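Side-chain contacts in CBS domain protein/ACT domain protein (Thermotoga maritima, PDB 1VR9), which is of unknown function but pairs two CBS domains with an ACT domain, a make-up consistent with a regulatory, ligand-sensing role: residues 96-101 with 119-124; 16-21 with 125-130; 26-31 with 55-60. All coordinates share one frame; numbering follows the deposited sequence.

Contact 1: 96-101 with 119-124; sequences LLFLEH and VSLHDF
The ring of Phe98 is driven from helix 91-100 into the corner where strand 115-120 turns into helix 121-130, and three residues of that corner hold it from different directions. Leu121 closes one face: its CD1 methyl stands almost on the ring normal, 3.8 Å from the centroid of the Phe98 ring and only 10° off the perpendicular, a clear CH-pi contact. The leucine reaches there because its CG lies anti to the backbone N (chi1 -178°), which carries the branch over the aromatic ring although the CB itself does not aim at helix 91-100. At the edge, near the ring plane, Phe98 CZ approaches the backbone carbonyl of Val119, 3.7 Å from Val119 O. Phe124 comes in obliquely, its CB 3.7 Å from Phe98 CE2. The two aromatic planes are inclined at 44° with centroids 5.0 Å apart, an oblique pairing in which Phe98 CD2 sits over the rim of one Phe124 face.

The corner itself is fixed by Ser120 as N-cap, its OG accepting from Asp123 N at 2.9 Å. Farther round, Leu106 of strand 105-109 also packs on Phe98, while Ile91, Ala94 and Leu95 press on Phe124. This is helix-to-helix packing inside the second CBS domain, where both helices meet beside the sheet. No hydrogen bond crosses between the two segments; the joint is apolar and buried, so it depends on shape and on the fit of methyl and ring.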
loop_
_atom_site.group_PDB
_atom_site.type_symbol
_atom_site.label_atom_id
_atom_site.label_comp_id
_atom_site.label_asym_id
_atom_site.label_seq_id
_atom_site.Cartn_x
_atom_site.Cartn_y
_atom_site.Cartn_z
ATOM N N LEU A 96 -5.721 1.403 13.804
ATOM C CA LEU A 96 -5.129 0.179 14.314
ATOM C C LEU A 96 -4.061 -0.418 13.381
ATOM O O LEU A 96 -3.094 -1.018 13.856
ATOM C CB LEU A 96 -6.232 -0.857 14.596
ATOM C CG LEU A 96 -5.800 -2.205 15.179
ATOM C CD1 LEU A 96 -5.642 -2.074 16.673
ATOM C CD2 LEU A 96 -6.793 -3.313 14.806
ATOM N N LEU A 97 -4.271 -0.338 12.069
ATOM C CA LEU A 97 -3.286 -0.843 11.102
ATOM C C LEU A 97 -2.037 0.047 11.072
ATOM O O LEU A 97 -0.922 -0.472 11.020
ATOM C CB LEU A 97 -3.853 -0.947 9.691
ATOM C CG LEU A 97 -4.747 -2.140 9.344
ATOM C CD1 LEU A 97 -3.933 -3.422 9.303
ATOM C CD2 LEU A 97 -5.877 -2.287 10.314
ATOM N N PHE A 98 -2.216 1.369 11.072
ATOM C CA PHE A 98 -1.058 2.278 11.095
ATOM C C PHE A 98 -0.250 2.151 12.397
ATOM O O PHE A 98 0.966 2.327 12.392
ATOM C CB PHE A 98 -1.435 3.748 10.814
ATOM C CG PHE A 98 -1.780 4.045 9.356
ATOM C CD1 PHE A 98 -0.838 3.875 8.345
ATOM C CD2 PHE A 98 -3.019 4.599 9.016
ATOM C CE1 PHE A 98 -1.127 4.203 7.031
ATOM C CE2 PHE A 98 -3.322 4.911 7.714
ATOM C CZ PHE A 98 -2.390 4.705 6.704
ATOM N N LEU A 99 -0.909 1.822 13.493
ATOM C CA LEU A 99 -0.208 1.538 14.750
ATOM C C LEU A 99 0.681 0.305 14.613
ATOM O O LEU A 99 1.788 0.262 15.162
ATOM C CB LEU A 99 -1.200 1.346 15.885
ATOM C CG LEU A 99 -0.561 0.958 17.224
ATOM C CD1 LEU A 99 0.244 2.114 17.773
ATOM C CD2 LEU A 99 -1.637 0.523 18.203
ATOM N N GLU A 100 0.193 -0.707 13.894
ATOM C CA GLU A 100 0.983 -1.899 13.594
ATOM C C GLU A 100 2.174 -1.613 12.671
ATOM O O GLU A 100 3.303 -2.044 12.969
ATOM C CB GLU A 100 0.102 -3.002 12.982
ATOM C CG GLU A 100 -0.852 -3.665 13.989
ATOM C CD GLU A 100 -1.798 -4.672 13.357
ATOM O OE1 GLU A 100 -1.484 -5.220 12.278
ATOM O OE2 GLU A 100 -2.875 -4.929 13.943
ATOM N N HIS A 101 1.929 -0.859 11.584
ATOM C CA HIS A 101 2.960 -0.509 10.603
ATOM C C HIS A 101 2.759 0.901 10.037
ATOM O O HIS A 101 1.736 1.181 9.379
ATOM C CB HIS A 101 2.918 -1.515 9.454
ATOM C CG HIS A 101 3.050 -2.943 9.890
ATOM N ND1 HIS A 101 4.244 -3.491 10.303
ATOM C CD2 HIS A 101 2.137 -3.939 9.948
ATOM C CE1 HIS A 101 4.056 -4.761 10.616
ATOM N NE2 HIS A 101 2.788 -5.064 10.404
ATOM N N VAL A 119 -5.266 4.175 1.275
ATOM C CA VAL A 119 -5.378 5.366 2.135
ATOM C C VAL A 119 -3.955 5.817 2.448
ATOM O O VAL A 119 -3.171 5.065 3.061
ATOM C CB VAL A 119 -6.147 5.081 3.448
ATOM C CG1 VAL A 119 -6.185 6.347 4.356
ATOM C CG2 VAL A 119 -7.545 4.638 3.160
ATOM N N SER A 120 -3.603 7.019 2.027
ATOM C CA SER A 120 -2.288 7.565 2.410
ATOM C C SER A 120 -2.259 7.899 3.893
ATOM O O SER A 120 -3.272 8.328 4.461
ATOM C CB SER A 120 -1.911 8.781 1.563
ATOM O OG SER A 120 -2.637 9.957 1.898
ATOM N N LEU A 121 -1.113 7.695 4.544
ATOM C CA LEU A 121 -0.966 8.142 5.930
ATOM C C LEU A 121 -1.312 9.634 6.053
ATOM O O LEU A 121 -1.981 10.048 6.992
ATOM C CB LEU A 121 0.447 7.858 6.446
ATOM C CG LEU A 121 0.754 8.222 7.911
ATOM C CD1 LEU A 121 -0.234 7.598 8.879
ATOM C CD2 LEU A 121 2.178 7.809 8.296
ATOM N N HIS A 122 -0.884 10.440 5.087
ATOM C CA HIS A 122 -1.199 11.867 5.108
ATOM C C HIS A 122 -2.701 12.073 5.175
ATOM O O HIS A 122 -3.199 12.808 6.021
ATOM C CB HIS A 122 -0.626 12.545 3.864
ATOM C CG HIS A 122 -1.058 13.961 3.688
ATOM N ND1 HIS A 122 -2.174 14.307 2.957
ATOM C CD2 HIS A 122 -0.529 15.120 4.141
ATOM C CE1 HIS A 122 -2.310 15.624 2.966
ATOM N NE2 HIS A 122 -1.322 16.146 3.672
ATOM N N ASP A 123 -3.434 11.420 4.268
ATOM C CA ASP A 123 -4.896 11.601 4.208
ATOM C C ASP A 123 -5.594 11.061 5.461
ATOM O O ASP A 123 -6.565 11.650 5.942
ATOM C CB ASP A 123 -5.465 10.968 2.933
ATOM C CG ASP A 123 -5.102 11.757 1.679
ATOM O OD1 ASP A 123 -4.508 12.856 1.797
ATOM O OD2 ASP A 123 -5.425 11.294 0.562
ATOM N N PHE A 124 -5.086 9.971 6.012
ATOM C CA PHE A 124 -5.559 9.510 7.313
ATOM C C PHE A 124 -5.410 10.560 8.408
ATOM O O PHE A 124 -6.322 10.763 9.206
ATOM C CB PHE A 124 -4.842 8.230 7.720
ATOM C CG PHE A 124 -5.120 7.791 9.123
ATOM C CD1 PHE A 124 -6.312 7.153 9.450
ATOM C CD2 PHE A 124 -4.166 7.964 10.110
ATOM C CE1 PHE A 124 -6.555 6.732 10.738
ATOM C CE2 PHE A 124 -4.412 7.553 11.412
ATOM C CZ PHE A 124 -5.614 6.943 11.720
#

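Contact 2: 16-21 with 125-130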
loop_
_atom_site.group_PDB
_atom_site.type_symbol
_atom_site.label_atom_id
_atom_site.label_comp_id
_atom_site.label_asym_id
_atom_site.label_seq_id
_atom_site.Cartn_x
_atom_site.Cartn_y
_atom_site.Cartn_z
ATOM N N LYS A 16 -13.779 4.478 2.653
ATOM C CA LYS A 16 -14.071 4.760 1.247
ATOM C C LYS A 16 -13.968 6.246 0.900
ATOM O O LYS A 16 -13.590 6.598 -0.211
ATOM C CB LYS A 16 -15.457 4.221 0.853
ATOM C CG LYS A 16 -15.620 4.018 -0.642
ATOM C CD LYS A 16 -16.793 3.100 -0.947
ATOM C CE LYS A 16 -16.958 2.867 -2.444
ATOM N NZ LYS A 16 -18.231 2.185 -2.752
ATOM N N LYS A 17 -14.287 7.115 1.851
ATOM C CA LYS A 17 -14.231 8.555 1.619
ATOM C C LYS A 17 -12.806 9.051 1.352
ATOM O O LYS A 17 -12.618 10.050 0.655
ATOM C CB LYS A 17 -14.835 9.325 2.804
ATOM C CG LYS A 17 -15.022 10.822 2.554
ATOM C CD LYS A 17 -13.813 11.652 2.990
ATOM C CE LYS A 17 -13.688 12.937 2.177
ATOM N NZ LYS A 17 -12.273 13.417 2.085
ATOM N N TRP A 18 -11.812 8.342 1.890
ATOM C CA TRP A 18 -10.426 8.818 1.902
ATOM C C TRP A 18 -9.502 8.033 0.944
ATOM O O TRP A 18 -8.298 8.279 0.885
ATOM C CB TRP A 18 -9.895 8.771 3.344
ATOM C CG TRP A 18 -10.718 9.608 4.300
ATOM C CD1 TRP A 18 -11.768 9.180 5.065
ATOM C CD2 TRP A 18 -10.585 11.010 4.554
ATOM N NE1 TRP A 18 -12.286 10.223 5.782
ATOM C CE2 TRP A 18 -11.587 11.362 5.483
ATOM C CE3 TRP A 18 -9.729 12.010 4.071
ATOM C CZ2 TRP A 18 -11.741 12.669 5.962
ATOM C CZ3 TRP A 18 -9.881 13.303 4.535
ATOM C CH2 TRP A 18 -10.895 13.629 5.470
ATOM N N VAL A 19 -10.059 7.093 0.194
ATOM C CA VAL A 19 -9.259 6.293 -0.739
ATOM C C VAL A 19 -8.730 7.111 -1.912
ATOM O O VAL A 19 -9.461 7.914 -2.498
ATOM C CB VAL A 19 -10.065 5.105 -1.296
ATOM C CG1 VAL A 19 -9.316 4.404 -2.408
ATOM C CG2 VAL A 19 -10.382 4.143 -0.185
ATOM N N THR A 20 -7.479 6.849 -2.275
ATOM C CA THR A 20 -6.851 7.440 -3.453
ATOM C C THR A 20 -6.436 6.352 -4.439
ATOM O O THR A 20 -6.156 5.206 -4.032
ATOM C CB THR A 20 -5.607 8.298 -3.080
ATOM O OG1 THR A 20 -5.139 9.012 -4.241
ATOM C CG2 THR A 20 -4.452 7.470 -2.475
ATOM N N GLN A 21 -6.379 6.718 -5.720
ATOM C CA GLN A 21 -5.747 5.866 -6.745
ATOM C C GLN A 21 -4.324 6.333 -7.060
ATOM O O GLN A 21 -3.602 5.695 -7.834
ATOM C CB GLN A 21 -6.612 5.820 -8.013
ATOM C CG GLN A 21 -8.041 5.372 -7.768
ATOM C CD GLN A 21 -8.146 3.994 -7.139
ATOM O OE1 GLN A 21 -7.396 3.093 -7.477
ATOM N NE2 GLN A 21 -9.092 3.829 -6.235
ATOM N N LEU A 125 -4.259 11.226 8.480
ATOM C CA LEU A 125 -4.075 12.277 9.464
ATOM C C LEU A 125 -5.030 13.446 9.236
ATOM O O LEU A 125 -5.517 14.028 10.189
ATOM C CB LEU A 125 -2.621 12.747 9.493
ATOM C CG LEU A 125 -1.667 11.638 9.964
ATOM C CD1 LEU A 125 -0.219 12.151 9.867
ATOM C CD2 LEU A 125 -1.961 11.167 11.402
ATOM N N GLU A 126 -5.275 13.780 7.972
ATOM C CA GLU A 126 -6.242 14.817 7.612
ATOM C C GLU A 126 -7.643 14.442 8.095
ATOM O O GLU A 126 -8.412 15.335 8.525
ATOM C CB GLU A 126 -6.208 15.036 6.095
ATOM C CG GLU A 126 -7.000 16.231 5.576
ATOM C CD GLU A 126 -6.647 16.543 4.126
ATOM O OE1 GLU A 126 -6.107 15.641 3.441
ATOM O OE2 GLU A 126 -6.911 17.675 3.678
ATOM N N ALA A 127 -7.984 13.151 8.030
ATOM C CA ALA A 127 -9.253 12.671 8.583
ATOM C C ALA A 127 -9.323 12.965 10.077
ATOM O O ALA A 127 -10.326 13.469 10.553
ATOM C CB ALA A 127 -9.447 11.211 8.344
ATOM N N LEU A 128 -8.243 12.655 10.800
ATOM C CA LEU A 128 -8.178 12.901 12.257
ATOM C C LEU A 128 -8.182 14.387 12.619
ATOM O O LEU A 128 -8.690 14.787 13.672
ATOM C CB LEU A 128 -6.935 12.226 12.848
ATOM C CG LEU A 128 -7.040 10.775 13.328
ATOM C CD1 LEU A 128 -7.963 9.914 12.475
ATOM C CD2 LEU A 128 -5.646 10.169 13.406
ATOM N N ILE A 129 -7.607 15.212 11.757
ATOM C CA ILE A 129 -7.675 16.664 11.954
ATOM C C ILE A 129 -9.111 17.150 11.883
ATOM O O ILE A 129 -9.520 18.003 12.669
ATOM C CB ILE A 129 -6.808 17.373 10.928
ATOM C CG1 ILE A 129 -5.362 17.195 11.367
ATOM C CG2 ILE A 129 -7.196 18.874 10.778
ATOM C CD1 ILE A 129 -4.390 17.672 10.410
ATOM N N GLU A 130 -9.868 16.593 10.941
ATOM C CA GLU A 130 -11.303 16.886 10.817
ATOM C C GLU A 130 -12.086 16.388 12.032
ATOM O O GLU A 130 -12.918 17.129 12.579
ATOM C CB GLU A 130 -11.856 16.260 9.528
ATOM C CG GLU A 130 -13.331 15.834 9.562
ATOM C CD GLU A 130 -13.587 14.527 8.799
ATOM O OE1 GLU A 130 -12.960 13.488 9.130
ATOM O OE2 GLU A 130 -14.423 14.546 7.876
#
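The loop 16-21 runs past helix 121-130 with its nearest CA pair at Trp18 and Ala127, 7.8 Å apart, a gap bridged by the indole. Trp18 CB points at the helix, and with CG anti to the carbonyl carbon (chi1 -59°) the indole is carried out over Ala127. The ring meets Ala127 face on: the CB methyl is 3.7 Å from the centroid of the six-membered ring of Trp18, 20° off the normal, a CH-pi contact displaced toward the CE2-CZ2 side of the ring, with Ala127 CB 3.6 Å from Trp18 CE2. A methyl is small enough to let the ring come close to the helix backbone, and Trp18 CH2 stands 3.6 Å from Ala127 CA. Across the indole, the opposite face carries the aliphatic CD of Lys17, so the ring is sandwiched between a lysine chain and the alanine.

Two glutamates frame the benzo end. Glu130, bent at chi2, sets OE1 3.5 Å from Trp18 CZ2, with its carboxylate turned 86° to the indole plane; Glu126 brings only its CG near Trp18 CZ3, at 4.2 Å. Ile91 of helix 91-100 and Met13 add further cover to Trp18.

The contact ties the start of the modelled chain, ahead of strand 25-27, to the last helix of the second CBS domain. With an alanine at Trp18, the Ala127 methyl would probably face a gap and the N-terminal loop is likely to lose its main grip on this helix. With no hydrogen bond between the two segments, the grip is chiefly an apolar one, edged by the carboxylate of Glu130, whose negative charge may be weakly favourable beside the C-H rim of the indole.

Contact 3: 26-31 with 55-60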
loop_
_atom_site.group_PDB
_atom_site.type_symbol
_atom_site.label_atom_id
_atom_site.label_comp_id
_atom_site.label_asym_id
_atom_site.label_seq_id
_atom_site.Cartn_x
_atom_site.Cartn_y
_atom_site.Cartn_z
ATOM N N VAL A 26 2.822 -2.139 -8.076
ATOM C CA VAL A 26 3.354 -3.002 -9.136
ATOM C C VAL A 26 2.701 -4.369 -9.070
ATOM O O VAL A 26 2.113 -4.719 -8.055
ATOM C CB VAL A 26 4.905 -3.213 -9.077
ATOM C CG1 VAL A 26 5.631 -1.900 -9.305
ATOM C CG2 VAL A 26 5.335 -3.909 -7.795
ATOM N N GLU A 27 2.850 -5.140 -10.138
ATOM C CA GLU A 27 2.400 -6.543 -10.137
ATOM C C GLU A 27 3.483 -7.446 -9.539
ATOM O O GLU A 27 4.658 -7.108 -9.573
ATOM C CB GLU A 27 2.062 -6.988 -11.571
ATOM C CG GLU A 27 1.386 -8.362 -11.713
ATOM C CD GLU A 27 2.369 -9.504 -11.960
ATOM O OE1 GLU A 27 3.522 -9.238 -12.384
ATOM O OE2 GLU A 27 1.993 -10.668 -11.728
ATOM N N GLU A 28 3.083 -8.605 -9.024
ATOM C CA GLU A 28 3.971 -9.480 -8.233
ATOM C C GLU A 28 5.264 -9.945 -8.928
ATOM O O GLU A 28 6.215 -10.331 -8.244
ATOM C CB GLU A 28 3.186 -10.702 -7.714
ATOM C CG GLU A 28 2.703 -11.654 -8.777
ATOM C CD GLU A 28 1.898 -12.831 -8.228
ATOM O OE1 GLU A 28 1.804 -12.960 -6.991
ATOM O OE2 GLU A 28 1.360 -13.602 -9.041
ATOM N N SER A 29 5.293 -9.911 -10.261
ATOM C CA SER A 29 6.445 -10.375 -11.040
ATOM C C SER A 29 7.228 -9.218 -11.679
ATOM O O SER A 29 8.101 -9.428 -12.535
ATOM C CB SER A 29 5.977 -11.363 -12.104
ATOM O OG SER A 29 5.448 -10.699 -13.227
ATOM N N ALA A 30 6.919 -8.004 -11.240
ATOM C CA ALA A 30 7.645 -6.818 -11.659
ATOM C C ALA A 30 9.130 -7.011 -11.351
ATOM O O ALA A 30 9.490 -7.659 -10.359
ATOM C CB ALA A 30 7.127 -5.616 -10.917
ATOM N N THR A 31 9.985 -6.402 -12.170
ATOM C CA THR A 31 11.413 -6.413 -11.869
ATOM C C THR A 31 11.731 -5.431 -10.739
ATOM O O THR A 31 10.974 -4.466 -10.472
ATOM C CB THR A 31 12.271 -6.024 -13.103
ATOM O OG1 THR A 31 11.989 -4.670 -13.482
ATOM C CG2 THR A 31 12.019 -6.947 -14.270
ATOM N N HIS A 55 -5.752 -8.986 -7.069
ATOM C CA HIS A 55 -5.824 -9.212 -5.624
ATOM C C HIS A 55 -4.626 -8.603 -4.933
ATOM O O HIS A 55 -3.532 -8.555 -5.475
ATOM C CB HIS A 55 -5.850 -10.690 -5.239
ATOM C CG HIS A 55 -7.067 -11.428 -5.701
ATOM N ND1 HIS A 55 -7.008 -12.549 -6.500
ATOM C CD2 HIS A 55 -8.377 -11.219 -5.443
ATOM C CE1 HIS A 55 -8.232 -12.990 -6.726
ATOM N NE2 HIS A 55 -9.083 -12.194 -6.100
ATOM N N PHE A 56 -4.838 -8.176 -3.703
ATOM C CA PHE A 56 -3.745 -7.651 -2.888
ATOM C C PHE A 56 -2.800 -8.746 -2.400
ATOM O O PHE A 56 -3.259 -9.773 -1.873
ATOM C CB PHE A 56 -4.316 -6.893 -1.701
ATOM C CG PHE A 56 -3.291 -6.553 -0.674
ATOM C CD1 PHE A 56 -2.295 -5.613 -0.934
ATOM C CD2 PHE A 56 -3.325 -7.171 0.571
ATOM C CE1 PHE A 56 -1.357 -5.312 0.015
ATOM C CE2 PHE A 56 -2.390 -6.853 1.523
ATOM C CZ PHE A 56 -1.418 -5.947 1.256
ATOM N N ARG A 57 -1.493 -8.534 -2.579
ATOM C CA ARG A 57 -0.454 -9.496 -2.175
ATOM C C ARG A 57 0.381 -9.074 -0.982
ATOM O O ARG A 57 0.736 -9.918 -0.140
ATOM C CB ARG A 57 0.495 -9.802 -3.346
ATOM C CG ARG A 57 -0.066 -10.736 -4.427
ATOM C CD ARG A 57 0.107 -12.226 -4.135
ATOM N NE ARG A 57 1.328 -12.530 -3.389
ATOM C CZ ARG A 57 1.393 -13.326 -2.320
ATOM N NH1 ARG A 57 0.307 -13.947 -1.862
ATOM N NH2 ARG A 57 2.562 -13.526 -1.713
ATOM N N GLY A 58 0.690 -7.782 -0.903
ATOM C CA GLY A 58 1.510 -7.241 0.188
ATOM C C GLY A 58 2.173 -5.978 -0.309
ATOM O O GLY A 58 1.707 -5.325 -1.255
ATOM N N VAL A 59 3.263 -5.618 0.340
ATOM C CA VAL A 59 3.978 -4.415 -0.005
ATOM C C VAL A 59 5.452 -4.780 -0.157
ATOM O O VAL A 59 5.913 -5.757 0.441
ATOM C CB VAL A 59 3.781 -3.315 1.078
ATOM C CG1 VAL A 59 2.299 -3.103 1.392
ATOM C CG2 VAL A 59 4.510 -3.661 2.319
ATOM N N VAL A 60 6.167 -4.021 -0.971
ATOM C CA VAL A 60 7.625 -4.110 -1.063
ATOM C C VAL A 60 8.223 -2.873 -0.407
ATOM O O VAL A 60 7.814 -1.755 -0.699
ATOM C CB VAL A 60 8.111 -4.203 -2.519
ATOM C CG1 VAL A 60 9.617 -4.161 -2.603
ATOM C CG2 VAL A 60 7.605 -5.482 -3.126
#
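Glu28 and Arg57 meet at the surface of the first CBS domain, across the end of its three-stranded mixed sheet, where 25-27 and 56-61 are the outer strands and 46-50 runs between them. Glu28 sits in the type I beta turn from Glu27 to Ala30 that leads out of strand 25-27, and the turn is closed by the bond from Ala30 N to Glu27 O, 2.9 Å.

The two side chains have contrasting shapes. Glu28 places CG between its backbone N and carbonyl carbon (chi1 66°), then runs out extended, which delivers the carboxylate past strand 46-50 to the other outer strand. Arg57 instead folds back, bent at chi2 and chi3, so that its aliphatic part rather than the guanidinium tip faces the glutamate. The closest pair is accordingly Glu28 OE1 and Arg57 CD, 3.4 Å apart, while the salt bridge from Glu28 OE1 to Arg57 NE is long, 3.7 Å. Carboxylate and guanidinium planes stand 54° apart, and no hydrogen bond joins them; the attraction is probably mostly electrostatic and modest. Val49 of the middle strand and Phe75 lie against Glu28, giving the acid an apolar flank.

Next to it in the turn, Glu27 behaves quite differently. Its side chain curls back onto its own turn instead of reaching across the sheet, and one oxygen serves two donors of Ser29. Ser29 N approaches Glu27 OE1 from above the carboxylate plane at 2.8 Å, whereas Ser29 OG gives its proton to the syn lone pair of that same Glu27 OE1, 2.6 Å away.

Contacts 1 and 2 share helix 121-130 and sit on the same side of the chain's centre, touching where Asp123 O lies 3.7 Å from Trp18 CE3. Contact 1 is buried and contact 2 half so, and both are built on an aromatic ring met by a methyl; contact 2 adds the carboxylate of an exposed glutamate at its rim. Contact 3 stands apart in the first CBS domain, its centre about 19 Å from that of contact 1 and about 24 Å from that of contact 2. It lies at the surface and relies on charge instead of rings. Along the chain, contact 2 spans both others, joining the N-terminal loop to the second CBS domain.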